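Local atomic coordinates of Dot/Icm T4SS effector (Legionella pneumophila subsp. pneumophila, PDB entry 4HFV), a protein that is of unknown molecular function but is a putative effector that Legionella pneumophila probably delivers into host cells through its Dot/Icm type IV secretion system. Residues A[83-88]-A[110-115]; A[95-98]-A[102-105]. All coordinates share one frame; numbering follows the deposited sequence.

Contact 1: A[83-88]-A[110-115]; sequences YIRDQI and LDLNKD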
loop_
_atom_site.group_PDB
_atom_site.type_symbol
_atom_site.label_atom_id
_atom_site.label_comp_id
_atom_site.label_asym_id
_atom_site.label_seq_id
_atom_site.Cartn_x
_atom_site.Cartn_y
_atom_site.Cartn_z
ATOM N N TYR A 83 -6.621 -1.125 17.211
ATOM C CA TYR A 83 -5.296 -1.743 17.095
ATOM C C TYR A 83 -4.719 -2.160 18.454
ATOM O O TYR A 83 -4.188 -3.262 18.630
ATOM C CB TYR A 83 -4.364 -0.748 16.360
ATOM C CG TYR A 83 -2.955 -1.239 16.053
ATOM C CD1 TYR A 83 -2.721 -2.439 15.400
ATOM C CD2 TYR A 83 -1.852 -0.449 16.377
ATOM C CE1 TYR A 83 -1.413 -2.833 15.096
ATOM C CE2 TYR A 83 -0.572 -0.830 16.102
ATOM C CZ TYR A 83 -0.342 -2.012 15.473
ATOM O OH TYR A 83 0.969 -2.365 15.234
ATOM N N ILE A 84 -4.782 -1.268 19.426
ATOM C CA ILE A 84 -4.238 -1.622 20.730
ATOM C C ILE A 84 -5.057 -2.726 21.367
ATOM O O ILE A 84 -4.499 -3.631 21.982
ATOM C CB ILE A 84 -4.157 -0.414 21.672
ATOM C CG1 ILE A 84 -2.953 0.445 21.262
ATOM C CG2 ILE A 84 -4.030 -0.902 23.117
ATOM C CD1 ILE A 84 -3.000 1.823 21.807
ATOM N N ARG A 85 -6.384 -2.673 21.221
ATOM C CA ARG A 85 -7.245 -3.791 21.662
ATOM C C ARG A 85 -6.771 -5.131 21.054
ATOM O O ARG A 85 -6.627 -6.144 21.743
ATOM C CB ARG A 85 -8.705 -3.528 21.246
ATOM C CG ARG A 85 -9.735 -4.610 21.640
ATOM C CD ARG A 85 -11.167 -4.123 21.401
ATOM N NE ARG A 85 -12.200 -5.141 21.651
ATOM C CZ ARG A 85 -12.552 -6.081 20.780
ATOM N NH1 ARG A 85 -11.958 -6.133 19.614
ATOM N NH2 ARG A 85 -13.528 -6.949 21.052
ATOM N N ASP A 86 -6.510 -5.148 19.749
ATOM C CA ASP A 86 -6.078 -6.376 19.107
ATOM C C ASP A 86 -4.706 -6.855 19.632
ATOM O O ASP A 86 -4.445 -8.053 19.808
ATOM C CB ASP A 86 -6.002 -6.128 17.607
ATOM C CG ASP A 86 -5.793 -7.408 16.825
ATOM O OD1 ASP A 86 -6.690 -8.249 16.859
ATOM O OD2 ASP A 86 -4.734 -7.559 16.179
ATOM N N GLN A 87 -3.848 -5.898 19.902
ATOM C CA GLN A 87 -2.531 -6.176 20.460
ATOM C C GLN A 87 -2.627 -6.868 21.822
ATOM O O GLN A 87 -1.874 -7.799 22.129
ATOM C CB GLN A 87 -1.722 -4.902 20.527
ATOM C CG GLN A 87 -1.201 -4.507 19.129
ATOM C CD GLN A 87 -0.307 -3.294 19.092
ATOM O OE1 GLN A 87 -0.609 -2.261 19.664
ATOM N NE2 GLN A 87 0.811 -3.410 18.348
ATOM N N ILE A 88 -3.587 -6.444 22.623
ATOM C CA ILE A 88 -3.836 -7.085 23.912
ATOM C C ILE A 88 -4.433 -8.476 23.726
ATOM O O ILE A 88 -4.029 -9.415 24.397
ATOM C CB ILE A 88 -4.732 -6.215 24.787
ATOM C CG1 ILE A 88 -4.037 -4.881 25.064
ATOM C CG2 ILE A 88 -5.037 -6.908 26.116
ATOM C CD1 ILE A 88 -4.914 -3.867 25.855
ATOM N N LEU A 110 -15.444 1.483 21.974
ATOM C CA LEU A 110 -15.647 1.357 20.538
ATOM C C LEU A 110 -17.100 0.918 20.173
ATOM O O LEU A 110 -17.480 0.922 19.026
ATOM C CB LEU A 110 -14.614 0.401 19.986
ATOM C CG LEU A 110 -13.166 0.917 19.915
ATOM C CD1 LEU A 110 -12.155 -0.176 19.577
ATOM C CD2 LEU A 110 -13.085 2.081 18.896
ATOM N N ASP A 111 -17.871 0.514 21.170
ATOM C CA ASP A 111 -19.246 0.034 20.985
ATOM C C ASP A 111 -19.295 -1.179 20.062
ATOM O O ASP A 111 -20.248 -1.362 19.292
ATOM C CB ASP A 111 -20.207 1.135 20.512
ATOM C CG ASP A 111 -21.693 0.749 20.714
ATOM O OD1 ASP A 111 -22.022 0.081 21.731
ATOM O OD2 ASP A 111 -22.513 1.070 19.838
ATOM N N LEU A 112 -18.307 -2.052 20.220
ATOM C CA LEU A 112 -18.221 -3.239 19.413
ATOM C C LEU A 112 -19.206 -4.305 19.860
ATOM O O LEU A 112 -19.389 -4.566 21.055
ATOM C CB LEU A 112 -16.793 -3.803 19.435
ATOM C CG LEU A 112 -15.727 -2.978 18.720
ATOM C CD1 LEU A 112 -14.366 -3.506 19.131
ATOM C CD2 LEU A 112 -15.899 -3.043 17.203
ATOM N N ASN A 113 -19.846 -4.918 18.871
ATOM C CA ASN A 113 -20.842 -5.971 19.102
ATOM C C ASN A 113 -21.007 -6.798 17.826
ATOM O O ASN A 113 -20.415 -6.478 16.773
ATOM C CB ASN A 113 -22.188 -5.385 19.563
ATOM C CG ASN A 113 -22.811 -4.438 18.532
ATOM O OD1 ASN A 113 -23.163 -4.849 17.424
ATOM N ND2 ASN A 113 -22.955 -3.167 18.899
ATOM N N LYS A 114 -21.800 -7.856 17.918
ATOM C CA LYS A 114 -21.953 -8.796 16.814
ATOM C C LYS A 114 -22.263 -8.116 15.461
ATOM O O LYS A 114 -21.733 -8.530 14.429
ATOM C CB LYS A 114 -23.002 -9.848 17.188
ATOM C CG LYS A 114 -23.447 -10.731 16.043
ATOM C CD LYS A 114 -24.167 -11.992 16.532
ATOM C CE LYS A 114 -25.299 -11.700 17.527
ATOM N NZ LYS A 114 -26.444 -10.943 16.933
ATOM N N ASP A 115 -23.069 -7.056 15.468
ATOM C CA ASP A 115 -23.472 -6.371 14.230
ATOM C C ASP A 115 -22.696 -5.069 13.929
ATOM O O ASP A 115 -22.779 -4.511 12.830
ATOM C CB ASP A 115 -24.963 -6.078 14.307
ATOM C CG ASP A 115 -25.772 -7.312 14.675
ATOM O OD1 ASP A 115 -25.546 -8.362 14.024
ATOM O OD2 ASP A 115 -26.602 -7.229 15.619
#
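Arg85 and Leu112 come from opposite directions where a helix faces the loop beyond a Schellman motif, and a methyl of Leu112 settles on a face of the Arg85 guanidinium, an example of how a cationic side chain can pack as a flat apolar surface. Helix 101-109 gives way to that loop at Asp111, whose positive phi (59°) accompanies the two bonds back into the last helical turn that define the motif. The chain is thereby redirected, and Leu112, just past the turn, points its side chain toward helix 70-90. Arg85 reaches out to meet it: CG lies opposite the backbone N (chi1 -180°) and the chain stays extended as far as NE, which carries the guanidinium well clear of its own helix. Leu112 then lays a single methyl, CD1, over the centre of one guanidinium face, 3.5 Å above the plane. Leu112 CD1 lies nearest Arg85 CZ and Arg85 NH1, 3.6 Å from each, with Arg85 NH2 farther at 4.0 Å. Such face-on packing uses the poorly hydrated surface of the guanidinium and leaves the N-H groups, which lie in its plane, to polar partners; NE indeed bonds to Thr107 OG1 on helix 101-109. Tyr103 of the same helix also touches Arg85, while Tyr82 of helix 70-90 and Phe4 are among the neighbours of Leu112. Leu110 adds a smaller, looser touch, its CD1 standing 4.5 Å from Arg85 CD; it also packs on Asn78, Ala81 and Tyr82, so Leu110 and Leu112 both rest on helix 70-90. Farther along, the loop turns again through an Asx turn, in which Asn113 OD1 accepts from Asp115 N at 3.0 Å, the donor lying in the carbonyl plane and the N-H...O angle only 133°, well short of straight.

Contact 2: A[95-98]-A[102-105]; sequences TSPD and FYKS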
loop_
_atom_site.group_PDB
_atom_site.type_symbol
_atom_site.label_atom_id
_atom_site.label_comp_id
_atom_site.label_asym_id
_atom_site.label_seq_id
_atom_site.Cartn_x
_atom_site.Cartn_y
_atom_site.Cartn_z
ATOM N N THR A 95 -7.187 -18.134 27.102
ATOM C CA THR A 95 -8.348 -17.686 27.848
ATOM C C THR A 95 -8.792 -16.340 27.295
ATOM O O THR A 95 -8.162 -15.803 26.372
ATOM C CB THR A 95 -8.048 -17.584 29.370
ATOM O OG1 THR A 95 -6.906 -16.754 29.571
ATOM C CG2 THR A 95 -7.780 -18.956 29.969
ATOM N N SER A 96 -9.901 -15.804 27.805
ATOM C CA SER A 96 -10.456 -14.590 27.202
ATOM C C SER A 96 -9.644 -13.309 27.494
ATOM O O SER A 96 -9.218 -13.089 28.609
ATOM C CB SER A 96 -11.922 -14.396 27.630
ATOM O OG SER A 96 -12.410 -13.172 27.115
ATOM N N PRO A 97 -9.444 -12.452 26.478
ATOM C CA PRO A 97 -8.855 -11.135 26.719
ATOM C C PRO A 97 -9.792 -10.242 27.570
ATOM O O PRO A 97 -9.349 -9.215 28.092
ATOM C CB PRO A 97 -8.595 -10.590 25.306
ATOM C CG PRO A 97 -9.602 -11.287 24.463
ATOM C CD PRO A 97 -9.798 -12.652 25.063
ATOM N N ASP A 98 -11.037 -10.664 27.768
ATOM C CA ASP A 98 -11.921 -9.983 28.745
ATOM C C ASP A 98 -11.352 -10.024 30.174
ATOM O O ASP A 98 -11.741 -9.240 31.039
ATOM C CB ASP A 98 -13.329 -10.572 28.720
ATOM C CG ASP A 98 -14.180 -9.963 27.641
ATOM O OD1 ASP A 98 -13.677 -9.023 26.959
ATOM O OD2 ASP A 98 -15.347 -10.400 27.482
ATOM N N PHE A 102 -8.771 -3.317 30.872
ATOM C CA PHE A 102 -8.496 -2.280 29.859
ATOM C C PHE A 102 -8.975 -2.737 28.494
ATOM O O PHE A 102 -9.573 -1.950 27.718
ATOM C CB PHE A 102 -7.009 -1.893 29.832
ATOM C CG PHE A 102 -6.721 -0.621 29.081
ATOM C CD1 PHE A 102 -7.254 0.600 29.511
ATOM C CD2 PHE A 102 -5.869 -0.634 27.979
ATOM C CE1 PHE A 102 -6.961 1.800 28.818
ATOM C CE2 PHE A 102 -5.562 0.545 27.278
ATOM C CZ PHE A 102 -6.106 1.769 27.692
ATOM N N TYR A 103 -8.770 -4.017 28.209
ATOM C CA TYR A 103 -9.293 -4.605 26.990
ATOM C C TYR A 103 -10.800 -4.446 26.931
ATOM O O TYR A 103 -11.370 -3.983 25.942
ATOM C CB TYR A 103 -8.938 -6.094 26.915
ATOM C CG TYR A 103 -9.486 -6.772 25.655
ATOM C CD1 TYR A 103 -8.734 -6.802 24.475
ATOM C CD2 TYR A 103 -10.752 -7.371 25.656
ATOM C CE1 TYR A 103 -9.219 -7.435 23.313
ATOM C CE2 TYR A 103 -11.253 -8.002 24.506
ATOM C CZ TYR A 103 -10.494 -8.047 23.355
ATOM O OH TYR A 103 -10.984 -8.648 22.234
ATOM N N LYS A 104 -11.466 -4.830 28.016
ATOM C CA LYS A 104 -12.902 -4.677 28.086
ATOM C C LYS A 104 -13.359 -3.250 27.831
ATOM O O LYS A 104 -14.388 -3.036 27.177
ATOM C CB LYS A 104 -13.423 -5.112 29.439
ATOM C CG LYS A 104 -13.572 -6.579 29.564
ATOM C CD LYS A 104 -14.641 -6.949 30.634
ATOM C CE LYS A 104 -14.147 -6.775 32.048
ATOM N NZ LYS A 104 -15.178 -7.280 33.072
ATOM N N SER A 105 -12.622 -2.295 28.394
ATOM C CA SER A 105 -12.933 -0.882 28.251
ATOM C C SER A 105 -12.785 -0.407 26.801
ATOM O O SER A 105 -13.580 0.433 26.315
ATOM C CB SER A 105 -12.069 -0.044 29.218
ATOM O OG SER A 105 -10.807 0.328 28.640
#
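Pro97 sets the CB-CG edge of its ring on a face of Tyr103, a compact case of a proline-aromatic CH-pi contact formed between a helix and the loop that leads into it. Pro97 CB sits almost exactly above the ring centre, 3.6 Å from the centroid and 4° off the normal, while CG is displaced toward the phenolic end and comes within 3.5 Å of Tyr103 CZ. The two side chains run alongside each other in the same direction. With chi1 at 179°, CG of Tyr103 is turned opposite its backbone N, which swings the ring out so that one face lies under CB and CG of Pro97. At the edge of the same ring, and in its plane, Asp98 OD1 approaches Tyr103 CE2 to 3.6 Å, the carboxylate being rotated 58° from the ring. That oxygen also touches the aliphatic CG of Lys104, which likewise rests 3.6 Å from Asp98 O. Lys104 bends at chi3, keeping CD and CE near the same carbonyl; its ammonium remains too distant from the carboxylate for an ion pair. Within the loop, Ser96 OG accepts from Asp98 N at 2.9 Å in an ST turn that shapes the chain around Pro97. Helix 101-109 thus turns Tyr103 toward both this loop and helix 70-90, where Arg85, Ile88 and Ala89 touch it, while Phe102 packs on Ile88 of helix 70-90 and on helices 9-27 and 49-64.

Followed from the N terminus, the chain runs along helix 70-90 through 83-88, passes through 95-98 in the loop that follows, runs along helix 101-109 through 102-105 and emerges into 110-115. Contact 2 closes the short inner loop, with three residues between its segments; contact 1 closes the outer one, with 21, so contact 2 is nested within contact 1. Their centres lie 10 Å apart, and they touch directly: Arg85 NH2 packs 3.3 Å from Tyr103 OH, and Ile88 meets both Phe102 and Tyr103. Together they illustrate how consecutive helices can be secured around their connections, contact 2 at the entry to helix 101-109 and contact 1 beyond its exit.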